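Local coordinates for protein ribosomal processing cysteine protease Prp (Streptococcus mutans, PDB 2G0I) that probably acts as a cysteine protease of the Prp family, with a likely part in ribosome biogenesis, and folds as a two-layer alpha-beta sandwich, at residues 35-41 and 137-143; 43-48 and 105-111; 49-55 and 98-104; 69-73 and 126-130; 80-85 and 115-119. One frame throughout, in Å; residues are numbered along the deposited sequence.

Contact 1. Residues 35-41 and 137-143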
# COMPACT_ATOMS: atom_id res chain seq x y z
N MSE B 35 8.28 -11.97 -14.27
CA MSE B 35 7.03 -12.35 -13.65
C MSE B 35 7.23 -12.23 -12.16
O MSE B 35 8.20 -12.77 -11.62
CB MSE B 35 6.73 -13.80 -14.03
CG MSE B 35 5.69 -14.49 -13.19
SE MSE B 35 3.98 -13.67 -13.38
CE MSE B 35 3.76 -13.86 -15.34
N ILE B 36 6.32 -11.54 -11.49
CA ILE B 36 6.35 -11.51 -10.01
C ILE B 36 5.52 -12.68 -9.51
O ILE B 36 4.40 -12.88 -9.95
CB ILE B 36 5.76 -10.15 -9.45
CG1 ILE B 36 6.62 -8.98 -9.90
CG2 ILE B 36 5.70 -10.19 -7.90
CD1 ILE B 36 5.87 -7.67 -9.95
N GLN B 37 6.07 -13.48 -8.58
CA GLN B 37 5.33 -14.56 -7.95
C GLN B 37 5.27 -14.29 -6.45
O GLN B 37 6.29 -14.11 -5.81
CB GLN B 37 6.01 -15.90 -8.29
CG GLN B 37 5.99 -16.15 -9.83
CD GLN B 37 7.12 -17.00 -10.42
OE1 GLN B 37 8.00 -17.51 -9.71
NE2 GLN B 37 7.09 -17.16 -11.75
N ALA B 38 4.06 -14.22 -5.92
CA ALA B 38 3.84 -14.09 -4.50
C ALA B 38 3.20 -15.37 -3.92
O ALA B 38 2.24 -15.89 -4.51
CB ALA B 38 2.95 -12.90 -4.24
N THR B 39 3.70 -15.83 -2.77
CA THR B 39 3.18 -17.05 -2.10
C THR B 39 2.89 -16.68 -0.66
O THR B 39 3.82 -16.32 0.10
CB THR B 39 4.22 -18.22 -2.17
OG1 THR B 39 4.55 -18.47 -3.53
CG2 THR B 39 3.72 -19.51 -1.48
N PHE B 40 1.61 -16.68 -0.33
CA PHE B 40 1.14 -16.41 1.04
C PHE B 40 0.87 -17.73 1.74
O PHE B 40 0.26 -18.65 1.18
CB PHE B 40 -0.15 -15.60 1.00
CG PHE B 40 0.01 -14.21 0.38
CD1 PHE B 40 0.09 -13.08 1.22
CD2 PHE B 40 0.00 -14.03 -1.00
CE1 PHE B 40 0.23 -11.80 0.70
CE2 PHE B 40 0.13 -12.72 -1.55
CZ PHE B 40 0.23 -11.59 -0.66
N ILE B 41 1.27 -17.80 3.00
CA ILE B 41 0.86 -18.92 3.82
C ILE B 41 -0.03 -18.44 4.95
O ILE B 41 0.38 -17.58 5.75
CB ILE B 41 2.08 -19.67 4.36
CG1 ILE B 41 2.88 -20.23 3.20
CG2 ILE B 41 1.62 -20.79 5.41
CD1 ILE B 41 4.16 -20.81 3.61
N PHE B 137 1.89 -10.05 -15.58
CA PHE B 137 3.05 -9.70 -14.77
C PHE B 137 3.08 -10.25 -13.33
O PHE B 137 4.13 -10.25 -12.72
CB PHE B 137 3.24 -8.18 -14.67
CG PHE B 137 3.40 -7.50 -16.01
CD1 PHE B 137 4.42 -7.87 -16.88
CD2 PHE B 137 2.53 -6.48 -16.39
CE1 PHE B 137 4.57 -7.23 -18.14
CE2 PHE B 137 2.67 -5.82 -17.65
CZ PHE B 137 3.69 -6.21 -18.51
N VAL B 138 1.93 -10.67 -12.80
CA VAL B 138 1.87 -11.08 -11.37
C VAL B 138 1.02 -12.34 -11.20
O VAL B 138 -0.11 -12.39 -11.68
CB VAL B 138 1.25 -9.97 -10.46
CG1 VAL B 138 1.44 -10.34 -8.95
CG2 VAL B 138 1.87 -8.62 -10.73
N THR B 139 1.57 -13.33 -10.46
CA THR B 139 0.87 -14.56 -10.14
C THR B 139 0.91 -14.71 -8.62
O THR B 139 1.95 -14.47 -8.00
CB THR B 139 1.56 -15.76 -10.83
OG1 THR B 139 1.52 -15.56 -12.26
CG2 THR B 139 0.79 -17.01 -10.56
N ALA B 140 -0.22 -15.06 -8.02
CA ALA B 140 -0.28 -15.23 -6.56
C ALA B 140 -0.67 -16.67 -6.23
O ALA B 140 -1.49 -17.27 -6.94
CB ALA B 140 -1.31 -14.23 -5.95
N LYS B 141 -0.06 -17.23 -5.17
CA LYS B 141 -0.49 -18.48 -4.55
C LYS B 141 -0.84 -18.16 -3.11
O LYS B 141 -0.02 -17.54 -2.42
CB LYS B 141 0.62 -19.53 -4.56
CG LYS B 141 1.12 -19.91 -5.94
CD LYS B 141 1.92 -21.22 -5.95
CE LYS B 141 3.23 -21.11 -5.20
NZ LYS B 141 3.78 -22.47 -5.04
N ILE B 142 -2.03 -18.55 -2.67
CA ILE B 142 -2.39 -18.50 -1.24
C ILE B 142 -2.49 -19.95 -0.81
O ILE B 142 -3.19 -20.75 -1.45
CB ILE B 142 -3.79 -17.88 -0.97
CG1 ILE B 142 -4.09 -16.66 -1.87
CG2 ILE B 142 -3.99 -17.61 0.52
CD1 ILE B 142 -2.95 -15.63 -2.09
N MSE B 143 -1.79 -20.31 0.26
CA MSE B 143 -1.75 -21.66 0.72
C MSE B 143 -2.23 -21.73 2.13
O MSE B 143 -1.76 -21.00 2.98
CB MSE B 143 -0.34 -22.15 0.59
CG MSE B 143 0.24 -21.61 -0.70
SE MSE B 143 1.54 -22.79 -1.28
CE MSE B 143 0.43 -24.44 -1.47
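A first torsion of 164° sends CG of selenomethionine Met35 away from its amide nitrogen, and bends at the next two torsions bring the selenium back to the neighbouring strand, where SE lies 3.3 Å from OG1 of Thr139. At the other end, the ring of Phe40 stands beside its own backbone N (chi1 -64°), and CD1 of Ile142 comes within 3.5 Å of its CD2, the two side chains running alongside each other. The carbonyl O of Lys141 sits in plane at the edge of that ring. Between these ends, strands 36-41 and 138-143 run parallel, the first and last strands in chain order and neighbours in the sheet. Six backbone hydrogen bonds join them, from Ile36 N to Phe137 O (2.8 Å) through to Met143 N to Phe40 O (2.8 Å); the donors are on alternating strands. On the face of Thr39 and Lys141 these two lie side by side, CE of the lysine 3.4 Å from OG1 of the threonine. The other face, with Ile36, Ala38, Phe40 and Val138, turns to helices 61-84 and 114-133, where Val66, Val70 and Ile127 pack on it. The chemistry is therefore two-sided: backbone hydrogen bonds set the register, apolar groups seal the strand pair onto the helices, and Lys141 runs beside Thr39 while Met143 crosses it on the face turned from them.

Contact 2. Residues 43-48 and 105-111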
# COMPACT_ATOMS: atom_id res chain seq x y z
N ARG B 43 -2.11 -20.02 8.25
CA ARG B 43 -2.14 -21.19 9.16
C ARG B 43 -3.17 -20.90 10.25
O ARG B 43 -3.09 -19.89 10.96
CB ARG B 43 -0.78 -21.44 9.82
CG ARG B 43 0.40 -21.64 8.86
CD ARG B 43 1.66 -22.36 9.51
NE ARG B 43 2.71 -22.54 8.49
CZ ARG B 43 3.60 -21.59 8.15
NH1 ARG B 43 3.61 -20.40 8.76
NH2 ARG B 43 4.50 -21.84 7.20
N LYS B 44 -4.14 -21.80 10.41
CA LYS B 44 -5.20 -21.64 11.40
C LYS B 44 -5.89 -20.28 11.27
O LYS B 44 -6.21 -19.63 12.27
CB LYS B 44 -4.64 -21.83 12.84
CG LYS B 44 -3.92 -23.16 13.09
CD LYS B 44 -4.88 -24.34 12.96
CE LYS B 44 -4.22 -25.66 13.32
NZ LYS B 44 -5.21 -26.73 13.05
N GLY B 45 -6.09 -19.85 10.03
CA GLY B 45 -6.90 -18.68 9.76
C GLY B 45 -6.14 -17.37 9.67
O GLY B 45 -6.67 -16.40 9.13
N ILE B 46 -4.91 -17.33 10.20
CA ILE B 46 -4.09 -16.11 10.17
C ILE B 46 -2.93 -16.16 9.12
O ILE B 46 -2.27 -17.19 8.92
CB ILE B 46 -3.53 -15.72 11.58
CG1 ILE B 46 -2.45 -16.71 12.05
CG2 ILE B 46 -4.70 -15.56 12.65
CD1 ILE B 46 -1.43 -16.17 13.08
N LEU B 47 -2.71 -15.03 8.46
CA LEU B 47 -1.56 -14.90 7.56
C LEU B 47 -0.27 -14.93 8.36
O LEU B 47 -0.08 -14.12 9.27
CB LEU B 47 -1.66 -13.59 6.77
CG LEU B 47 -2.79 -13.60 5.73
CD1 LEU B 47 -3.03 -12.18 5.24
CD2 LEU B 47 -2.45 -14.55 4.55
N GLU B 48 0.63 -15.81 7.95
CA GLU B 48 1.88 -15.98 8.66
C GLU B 48 3.10 -15.54 7.88
O GLU B 48 4.03 -15.05 8.46
CB GLU B 48 2.07 -17.44 9.12
CG GLU B 48 1.00 -17.83 10.16
CD GLU B 48 1.55 -18.75 11.25
OE1 GLU B 48 1.15 -18.59 12.42
OE2 GLU B 48 2.37 -19.60 10.92
N LEU B 105 6.19 -14.01 9.84
CA LEU B 105 5.68 -13.73 11.19
C LEU B 105 5.53 -15.03 12.01
O LEU B 105 5.07 -14.99 13.16
CB LEU B 105 4.31 -13.02 11.14
CG LEU B 105 4.14 -11.63 10.52
CD1 LEU B 105 2.72 -11.27 10.54
CD2 LEU B 105 4.93 -10.56 11.27
N SER B 106 5.88 -16.14 11.40
CA SER B 106 5.70 -17.48 12.01
C SER B 106 6.16 -17.57 13.48
O SER B 106 5.49 -18.20 14.30
CB SER B 106 6.41 -18.52 11.18
OG SER B 106 5.88 -18.46 9.85
N TYR B 107 7.27 -16.92 13.80
CA TYR B 107 7.83 -16.98 15.15
C TYR B 107 7.49 -15.77 16.05
O TYR B 107 7.90 -15.75 17.21
CB TYR B 107 9.35 -17.23 15.07
CG TYR B 107 9.68 -18.56 14.41
CD1 TYR B 107 9.90 -19.70 15.17
CD2 TYR B 107 9.76 -18.68 13.01
CE1 TYR B 107 10.18 -20.94 14.56
CE2 TYR B 107 10.05 -19.91 12.40
CZ TYR B 107 10.26 -21.03 13.19
OH TYR B 107 10.56 -22.26 12.62
N ILE B 108 6.72 -14.78 15.54
CA ILE B 108 6.51 -13.52 16.29
C ILE B 108 5.30 -13.73 17.20
O ILE B 108 4.28 -14.20 16.72
CB ILE B 108 6.22 -12.32 15.33
CG1 ILE B 108 7.28 -12.20 14.21
CG2 ILE B 108 6.01 -11.02 16.12
CD1 ILE B 108 8.79 -12.16 14.65
N THR B 109 5.41 -13.44 18.50
CA THR B 109 4.36 -13.91 19.43
C THR B 109 3.04 -13.18 19.21
O THR B 109 1.97 -13.76 19.39
CB THR B 109 4.81 -14.01 20.93
OG1 THR B 109 5.86 -13.08 21.16
CG2 THR B 109 5.37 -15.41 21.24
N ASN B 110 3.10 -11.95 18.72
CA ASN B 110 1.86 -11.24 18.42
C ASN B 110 1.44 -11.28 16.93
O ASN B 110 0.70 -10.43 16.46
CB ASN B 110 1.86 -9.82 19.04
CG ASN B 110 2.76 -8.84 18.30
OD1 ASN B 110 3.78 -9.23 17.68
ND2 ASN B 110 2.41 -7.57 18.36
N LYS B 111 1.87 -12.31 16.21
CA LYS B 111 1.40 -12.50 14.83
C LYS B 111 -0.12 -12.46 14.66
O LYS B 111 -0.59 -12.05 13.63
CB LYS B 111 1.95 -13.80 14.23
CG LYS B 111 1.55 -15.05 15.00
CD LYS B 111 2.35 -16.23 14.52
CE LYS B 111 2.05 -17.46 15.37
NZ LYS B 111 2.63 -18.68 14.74
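Leu105 N meets Glu48 O at 2.8 Å and so joins strand 46-48 to a loop of two consecutive type I turns, 105-108 and 108-111, while a type I' turn from Arg43 to Ile46 brings the first segment round. Glu48 carries the side-chain part. Its chain bends at chi2, and OE1 takes the ammonium of Lys111, NZ to OE1 2.8 Å, on the syn side but 31° out of the carboxylate plane. OE2 offers its anti lone pair to Arg43, whose NH1 lies 2.6 Å away, with the carboxylate at the edge of the guanidinium and close to its plane. The same NH1 makes a weak bond to Ser106 OG at 3.2 Å; that hydroxyl has its stronger partner in Asp104. Lys111 starts from a chi1 of 60°, with CG wedged between its backbone N and carbonyl carbon, and then runs fully extended. This carries NZ past Ile46, whose side chain crosses that of Lys111 at about a right angle, CD1 3.7 Å from Lys111 CG, and on to both Glu48 and the carbonyl O of Ser106, 2.9 Å from NZ. Behind this, Gln117 of helix 114-133 bonds to Leu47 N and Lys111 O, and Phe120 packs on Leu47 and Leu105. One buried carboxylate thus shares its two oxygens between two cations, which probably keeps it ionised and fixes the rotation of the group, and Lys111 ties both turns of the loop to the strand.

Contact 3. Residues 49-55 and 98-104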
# COMPACT_ATOMS: atom_id res chain seq x y z
N SER B 49 3.09 -15.74 6.56
CA SER B 49 4.23 -15.34 5.74
C SER B 49 3.88 -15.03 4.30
O SER B 49 2.88 -15.50 3.77
CB SER B 49 5.33 -16.41 5.77
OG SER B 49 4.91 -17.61 5.11
N VAL B 50 4.74 -14.25 3.66
CA VAL B 50 4.62 -14.03 2.22
C VAL B 50 6.02 -14.01 1.64
O VAL B 50 6.96 -13.43 2.24
CB VAL B 50 3.79 -12.76 1.87
CG1 VAL B 50 4.45 -11.53 2.45
CG2 VAL B 50 3.68 -12.60 0.33
N GLU B 51 6.16 -14.68 0.50
CA GLU B 51 7.42 -14.78 -0.18
C GLU B 51 7.22 -14.23 -1.57
O GLU B 51 6.28 -14.64 -2.24
CB GLU B 51 7.89 -16.24 -0.18
CG GLU B 51 9.13 -16.48 -1.02
CD GLU B 51 9.54 -17.96 -1.06
OE1 GLU B 51 9.20 -18.70 -0.11
OE2 GLU B 51 10.21 -18.36 -2.03
N LEU B 52 8.06 -13.29 -2.00
CA LEU B 52 7.95 -12.77 -3.37
C LEU B 52 9.22 -12.92 -4.15
O LEU B 52 10.30 -12.72 -3.61
CB LEU B 52 7.54 -11.30 -3.38
CG LEU B 52 6.19 -11.00 -2.74
CD1 LEU B 52 6.46 -10.44 -1.37
CD2 LEU B 52 5.39 -10.06 -3.57
N THR B 53 9.10 -13.23 -5.45
CA THR B 53 10.28 -13.25 -6.32
C THR B 53 9.97 -12.47 -7.59
O THR B 53 8.82 -12.36 -7.96
CB THR B 53 10.67 -14.72 -6.68
OG1 THR B 53 9.59 -15.35 -7.40
CG2 THR B 53 10.99 -15.53 -5.42
N GLY B 54 10.99 -11.88 -8.23
CA GLY B 54 10.78 -11.18 -9.53
C GLY B 54 10.55 -9.66 -9.50
O GLY B 54 10.60 -8.99 -10.54
N HIS B 55 10.32 -9.12 -8.32
CA HIS B 55 9.88 -7.73 -8.12
C HIS B 55 11.02 -6.71 -8.25
O HIS B 55 10.79 -5.50 -8.24
CB HIS B 55 9.28 -7.64 -6.70
CG HIS B 55 10.19 -8.22 -5.66
ND1 HIS B 55 10.35 -9.58 -5.49
CD2 HIS B 55 11.06 -7.62 -4.82
CE1 HIS B 55 11.26 -9.80 -4.57
NE2 HIS B 55 11.71 -8.63 -4.14
N GLY B 98 16.42 -11.57 -10.20
CA GLY B 98 15.01 -11.12 -10.21
C GLY B 98 14.48 -10.60 -8.87
O GLY B 98 13.44 -9.94 -8.80
N GLY B 99 15.19 -10.90 -7.79
CA GLY B 99 14.79 -10.41 -6.47
C GLY B 99 14.07 -11.46 -5.68
O GLY B 99 13.27 -12.24 -6.22
N TYR B 100 14.33 -11.45 -4.37
CA TYR B 100 13.67 -12.32 -3.41
C TYR B 100 13.33 -11.51 -2.14
O TYR B 100 14.12 -10.67 -1.67
CB TYR B 100 14.61 -13.47 -3.04
CG TYR B 100 14.09 -14.38 -1.97
CD1 TYR B 100 13.18 -15.38 -2.28
CD2 TYR B 100 14.47 -14.22 -0.63
CE1 TYR B 100 12.66 -16.21 -1.31
CE2 TYR B 100 13.94 -15.06 0.38
CZ TYR B 100 13.04 -16.06 0.01
OH TYR B 100 12.50 -16.91 0.95
N MSE B 101 12.15 -11.78 -1.58
CA MSE B 101 11.75 -11.17 -0.34
C MSE B 101 10.87 -12.15 0.41
O MSE B 101 10.01 -12.80 -0.17
CB MSE B 101 10.99 -9.88 -0.62
CG MSE B 101 10.56 -9.13 0.59
SE MSE B 101 9.41 -7.57 0.08
CE MSE B 101 10.31 -6.94 -1.43
N LYS B 102 11.10 -12.28 1.71
CA LYS B 102 10.20 -13.06 2.49
C LYS B 102 9.94 -12.34 3.80
O LYS B 102 10.91 -12.01 4.53
CB LYS B 102 10.76 -14.46 2.71
CG LYS B 102 9.79 -15.32 3.54
CD LYS B 102 10.22 -16.78 3.60
CE LYS B 102 9.11 -17.57 4.25
NZ LYS B 102 9.39 -19.01 4.28
N ILE B 103 8.67 -12.07 4.07
CA ILE B 103 8.24 -11.49 5.36
C ILE B 103 7.68 -12.65 6.14
O ILE B 103 6.78 -13.34 5.64
CB ILE B 103 7.14 -10.44 5.15
CG1 ILE B 103 7.69 -9.33 4.24
CG2 ILE B 103 6.64 -9.86 6.51
CD1 ILE B 103 6.62 -8.60 3.42
N ASP B 104 8.19 -12.90 7.35
CA ASP B 104 7.79 -14.12 8.03
C ASP B 104 7.45 -13.79 9.48
O ASP B 104 8.30 -13.30 10.21
CB ASP B 104 8.90 -15.14 7.94
CG ASP B 104 8.47 -16.54 8.43
OD1 ASP B 104 7.38 -16.71 9.00
OD2 ASP B 104 9.26 -17.47 8.21
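Strands 49-53 and 100-104 form an antiparallel ladder inside the mixed sheet of the alpha-beta sandwich. The tight part faces the helices. Val50 and Ile103, a hydrogen-bonded pair, lie side by side with Val50 CG1 3.8 Å from Ile103 CD1, and Leu52 sits across from selenomethionine Met101. At the end of the ladder the ring of His55 leans against Met101, whose CE is 3.5 Å from NE2, and the backbone of Gly99 passes close to CE1. Ser74 and Leu77 of helix 61-84 and Phe120 and Phe123 of helix 114-133 close over this side.

The opposite face is looser and polar. Glu51 and Lys102 face each other as a non-hydrogen-bonded pair, and Glu51 OE1 stays 4.4 Å from Lys102 NZ, too far for a salt bridge. Glu51 leans instead toward Tyr100: first torsions of 173° and 176° swing both side chains away from their amide nitrogens, and the carboxylate and ring planes stand 65° apart. Thr53 CG2 also touches this ring's edge. Where the ladder ends, Gly54, Gly98 and Gly99 have positive phi, and Gly54 N bonds to Gly99 O at 3.1 Å. In the Tyr100 plane, at the ring edge, Glu51 OE2 lies 3.3 Å from CE1.

Contact 4. Residues 69-73 and 126-130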
# COMPACT_ATOMS: atom_id res chain seq x y z
N ALA B 69 4.69 -0.84 -8.08
CA ALA B 69 3.46 -1.10 -7.29
C ALA B 69 3.67 -2.17 -6.21
O ALA B 69 3.32 -1.97 -5.03
CB ALA B 69 2.33 -1.53 -8.20
N VAL B 70 4.24 -3.31 -6.61
CA VAL B 70 4.54 -4.40 -5.63
C VAL B 70 5.52 -3.96 -4.55
O VAL B 70 5.32 -4.24 -3.37
CB VAL B 70 5.00 -5.67 -6.35
CG1 VAL B 70 5.47 -6.77 -5.31
CG2 VAL B 70 3.90 -6.18 -7.28
N SER B 71 6.63 -3.33 -4.92
CA SER B 71 7.59 -2.88 -3.90
C SER B 71 7.04 -1.86 -2.93
O SER B 71 7.33 -1.93 -1.72
CB SER B 71 8.89 -2.39 -4.53
OG SER B 71 9.39 -3.51 -5.26
N THR B 72 6.25 -0.93 -3.45
CA THR B 72 5.58 0.07 -2.57
C THR B 72 4.70 -0.59 -1.51
O THR B 72 4.81 -0.26 -0.33
CB THR B 72 4.78 1.06 -3.44
OG1 THR B 72 5.70 1.67 -4.37
CG2 THR B 72 4.15 2.14 -2.55
N LEU B 73 3.87 -1.54 -1.92
CA LEU B 73 2.97 -2.26 -1.00
C LEU B 73 3.77 -3.10 -0.02
O LEU B 73 3.48 -3.10 1.19
CB LEU B 73 2.01 -3.18 -1.78
CG LEU B 73 0.89 -2.48 -2.56
CD1 LEU B 73 0.11 -3.46 -3.47
CD2 LEU B 73 -0.09 -1.72 -1.62
N GLY B 126 -4.07 -6.02 -1.94
CA GLY B 126 -3.37 -5.27 -3.01
C GLY B 126 -2.67 -6.13 -4.04
O GLY B 126 -2.76 -5.87 -5.29
N ILE B 127 -1.93 -7.15 -3.57
CA ILE B 127 -1.26 -8.10 -4.47
C ILE B 127 -2.28 -8.85 -5.32
O ILE B 127 -2.10 -8.97 -6.54
CB ILE B 127 -0.36 -9.11 -3.70
CG1 ILE B 127 0.76 -8.36 -2.96
CG2 ILE B 127 0.22 -10.20 -4.64
CD1 ILE B 127 1.78 -7.58 -3.88
N THR B 128 -3.33 -9.36 -4.68
CA THR B 128 -4.44 -10.05 -5.40
C THR B 128 -5.08 -9.12 -6.46
O THR B 128 -5.37 -9.55 -7.59
CB THR B 128 -5.51 -10.62 -4.39
OG1 THR B 128 -4.85 -11.57 -3.54
CG2 THR B 128 -6.68 -11.31 -5.15
N ASN B 129 -5.27 -7.85 -6.13
CA ASN B 129 -5.76 -6.90 -7.16
C ASN B 129 -4.80 -6.66 -8.36
O ASN B 129 -5.23 -6.54 -9.52
CB ASN B 129 -6.29 -5.61 -6.52
CG ASN B 129 -7.66 -5.82 -5.86
OD1 ASN B 129 -8.38 -6.76 -6.21
ND2 ASN B 129 -8.02 -4.96 -4.92
N LEU B 130 -3.50 -6.66 -8.09
CA LEU B 130 -2.51 -6.61 -9.15
C LEU B 130 -2.48 -7.89 -9.99
O LEU B 130 -2.31 -7.81 -11.22
CB LEU B 130 -1.12 -6.29 -8.56
CG LEU B 130 -0.93 -4.87 -8.00
CD1 LEU B 130 0.32 -4.75 -7.08
CD2 LEU B 130 -0.82 -3.88 -9.15
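Leu73 and Leu130 reach toward each other tip to tip, CD1 to CD1 3.8 Å, between antiparallel helical segments whose axes approach to 10.5 Å. The same CD1 of Leu73 rests on the backbone of Gly126, 3.9 Å from its carbonyl C, where the absence of a side chain lets the leucine lie down against the helix. Leu130 uses both its methyls: CD1 also meets Val70 CG2 at 3.9 Å, and CD2 lies 4.0 Å from Ala69 CB. Val70 divides its branches in turn. CG1, opposite the amide nitrogen at a chi1 of 174°, meets Ile127 CD1 at 4.0 Å, the two side chains crossing at about a right angle, while CG2 goes to the leucine. No hydrogen bond joins the segments, so apolar surfaces alone meet here. The two helices, 61-84 and 114-133, form the helical layer of the two-layer sandwich, and the next shell is the sheet beneath: Ile36 lies under Val70, and Ala38 and Phe40 under Ile127. On the side of Ala69 and Leu73 the second subunit closes in, with Thr72 of that neighbouring chain packing on both residues and Ala69 of that chain on Thr72. On the other segment, Asn129 touches Asn79 of the neighbouring subunit. The polar side chains on the backs of the helices are held along their own turns, Ser71 OG by Cys67 O and Thr128 OG1 by Leu124 O.

Contact 5. Residues 80-85 and 115-119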
# COMPACT_ATOMS: atom_id res chain seq x y z
N ALA B 80 4.63 -0.23 8.12
CA ALA B 80 3.39 -0.12 8.92
C ALA B 80 3.33 -1.12 10.08
O ALA B 80 2.87 -0.75 11.18
CB ALA B 80 2.11 -0.26 8.02
N LEU B 81 3.73 -2.39 9.84
CA LEU B 81 3.81 -3.37 10.94
C LEU B 81 4.65 -2.85 12.11
O LEU B 81 4.22 -2.87 13.26
CB LEU B 81 4.39 -4.70 10.48
CG LEU B 81 3.34 -5.53 9.73
CD1 LEU B 81 4.01 -6.69 9.02
CD2 LEU B 81 2.20 -5.99 10.66
N GLU B 82 5.85 -2.39 11.80
CA GLU B 82 6.78 -1.81 12.79
C GLU B 82 6.25 -0.55 13.49
O GLU B 82 6.19 -0.50 14.73
CB GLU B 82 8.07 -1.49 12.11
N VAL B 83 5.87 0.45 12.69
CA VAL B 83 5.43 1.77 13.21
C VAL B 83 4.05 1.73 13.88
O VAL B 83 3.84 2.33 14.95
CB VAL B 83 5.51 2.88 12.11
CG1 VAL B 83 4.84 4.21 12.57
CG2 VAL B 83 6.93 3.13 11.70
N LEU B 84 3.10 1.01 13.28
CA LEU B 84 1.71 1.10 13.68
C LEU B 84 1.11 -0.12 14.40
O LEU B 84 0.09 0.02 15.05
CB LEU B 84 0.82 1.41 12.46
CG LEU B 84 1.15 2.69 11.69
CD1 LEU B 84 0.42 2.63 10.34
CD2 LEU B 84 0.70 3.93 12.49
N ALA B 85 1.71 -1.29 14.24
CA ALA B 85 1.16 -2.50 14.81
C ALA B 85 2.06 -3.12 15.86
O ALA B 85 1.76 -4.21 16.35
CB ALA B 85 0.87 -3.54 13.71
N LYS B 115 -4.27 -5.65 14.60
CA LYS B 115 -3.64 -4.66 13.69
C LYS B 115 -2.67 -5.32 12.73
O LYS B 115 -2.57 -4.92 11.55
CB LYS B 115 -2.92 -3.55 14.48
CG LYS B 115 -3.91 -2.72 15.25
CD LYS B 115 -3.27 -1.70 16.09
CE LYS B 115 -4.43 -0.90 16.71
NZ LYS B 115 -3.85 0.08 17.60
N VAL B 116 -1.95 -6.33 13.24
CA VAL B 116 -0.98 -7.05 12.42
C VAL B 116 -1.71 -7.71 11.24
O VAL B 116 -1.29 -7.54 10.07
CB VAL B 116 -0.14 -8.09 13.23
CG1 VAL B 116 0.60 -9.03 12.29
CG2 VAL B 116 0.89 -7.42 14.18
N GLN B 117 -2.79 -8.44 11.53
CA GLN B 117 -3.52 -9.18 10.47
C GLN B 117 -4.25 -8.28 9.51
O GLN B 117 -4.40 -8.61 8.32
CB GLN B 117 -4.52 -10.17 11.08
CG GLN B 117 -3.82 -11.38 11.73
CD GLN B 117 -3.06 -12.19 10.72
OE1 GLN B 117 -3.61 -12.64 9.73
NE2 GLN B 117 -1.77 -12.34 10.94
N LEU B 118 -4.72 -7.14 10.03
CA LEU B 118 -5.41 -6.19 9.14
C LEU B 118 -4.43 -5.67 8.09
O LEU B 118 -4.78 -5.61 6.92
CB LEU B 118 -6.00 -5.02 9.89
CG LEU B 118 -6.68 -3.97 8.98
CD1 LEU B 118 -7.84 -4.54 8.16
CD2 LEU B 118 -7.21 -2.87 9.86
N LEU B 119 -3.24 -5.28 8.52
CA LEU B 119 -2.20 -4.80 7.58
C LEU B 119 -1.80 -5.89 6.57
O LEU B 119 -1.66 -5.64 5.36
CB LEU B 119 -0.97 -4.31 8.36
CG LEU B 119 -1.24 -3.00 9.15
CD1 LEU B 119 -0.05 -2.71 10.06
CD2 LEU B 119 -1.50 -1.87 8.15
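Leu119 lays CD1 over the turn of Ala80, 3.7 Å from its carbonyl O and 3.9 Å from its CB, and the same methyl meets CB of Ala85 at 3.9 Å. Here the C-terminal end of helix 61-84 meets the N-terminal part of helix 114-133, the two helices that make up the helical layer of the alpha-beta sandwich. They run roughly antiparallel, the segments at 148° with axes 10.0 Å apart at closest. Leu119 packs both branches on the alanines; its CD2 lies 4.0 Å from Ala80 CB. Next to it, Leu81 crosses Val116 at about a right angle, its CD2 reaching both CA and CG1 of the valine, the latter at 3.8 Å. A chi1 of 166° in Val116 turns the CG1 branch to Leu81 and sends CG2 to Ala85. Around them Val89 packs on Leu81, and Cys87 and Leu105 on Val116, so loop residues complete this apolar cluster. Both helices also meet the second subunit: Leu118 of that neighbouring chain meets Leu84, Leu84 of that chain meets Leu118, and Ala122 of that chain meets Leu119. Lys115 is more exposed. Beyond CG its chain is extended, running along the end of the first helix, and the aliphatic part does the touching. CB lies against Ala85 CB, and farther out CD passes 3.9 Å from the carbonyl O of Leu84.

In the fold
Contacts 1 and 3 pair strands of the sheet, whose order is 90-94, 100-104, 46-53, 36-43, 138-144, and contact 2 ties strand 46-53 to the loop after 100-104; contacts 4 and 5 join helices 61-84 and 114-133 and lie about 17 Å apart, centre to centre. Contact 1 closes the longest loop of the five, with the other four nested inside it. Contacts 2 and 3 share strand 46-53, their centres about 17 Å apart. The layers meet where Ile36 and Leu52 touch Val70, linking contacts 1 and 3 to contact 4, while Gln117 links contact 2 to contact 5. Both helix contacts also touch the second subunit, which is consistent with the helical layer facing it.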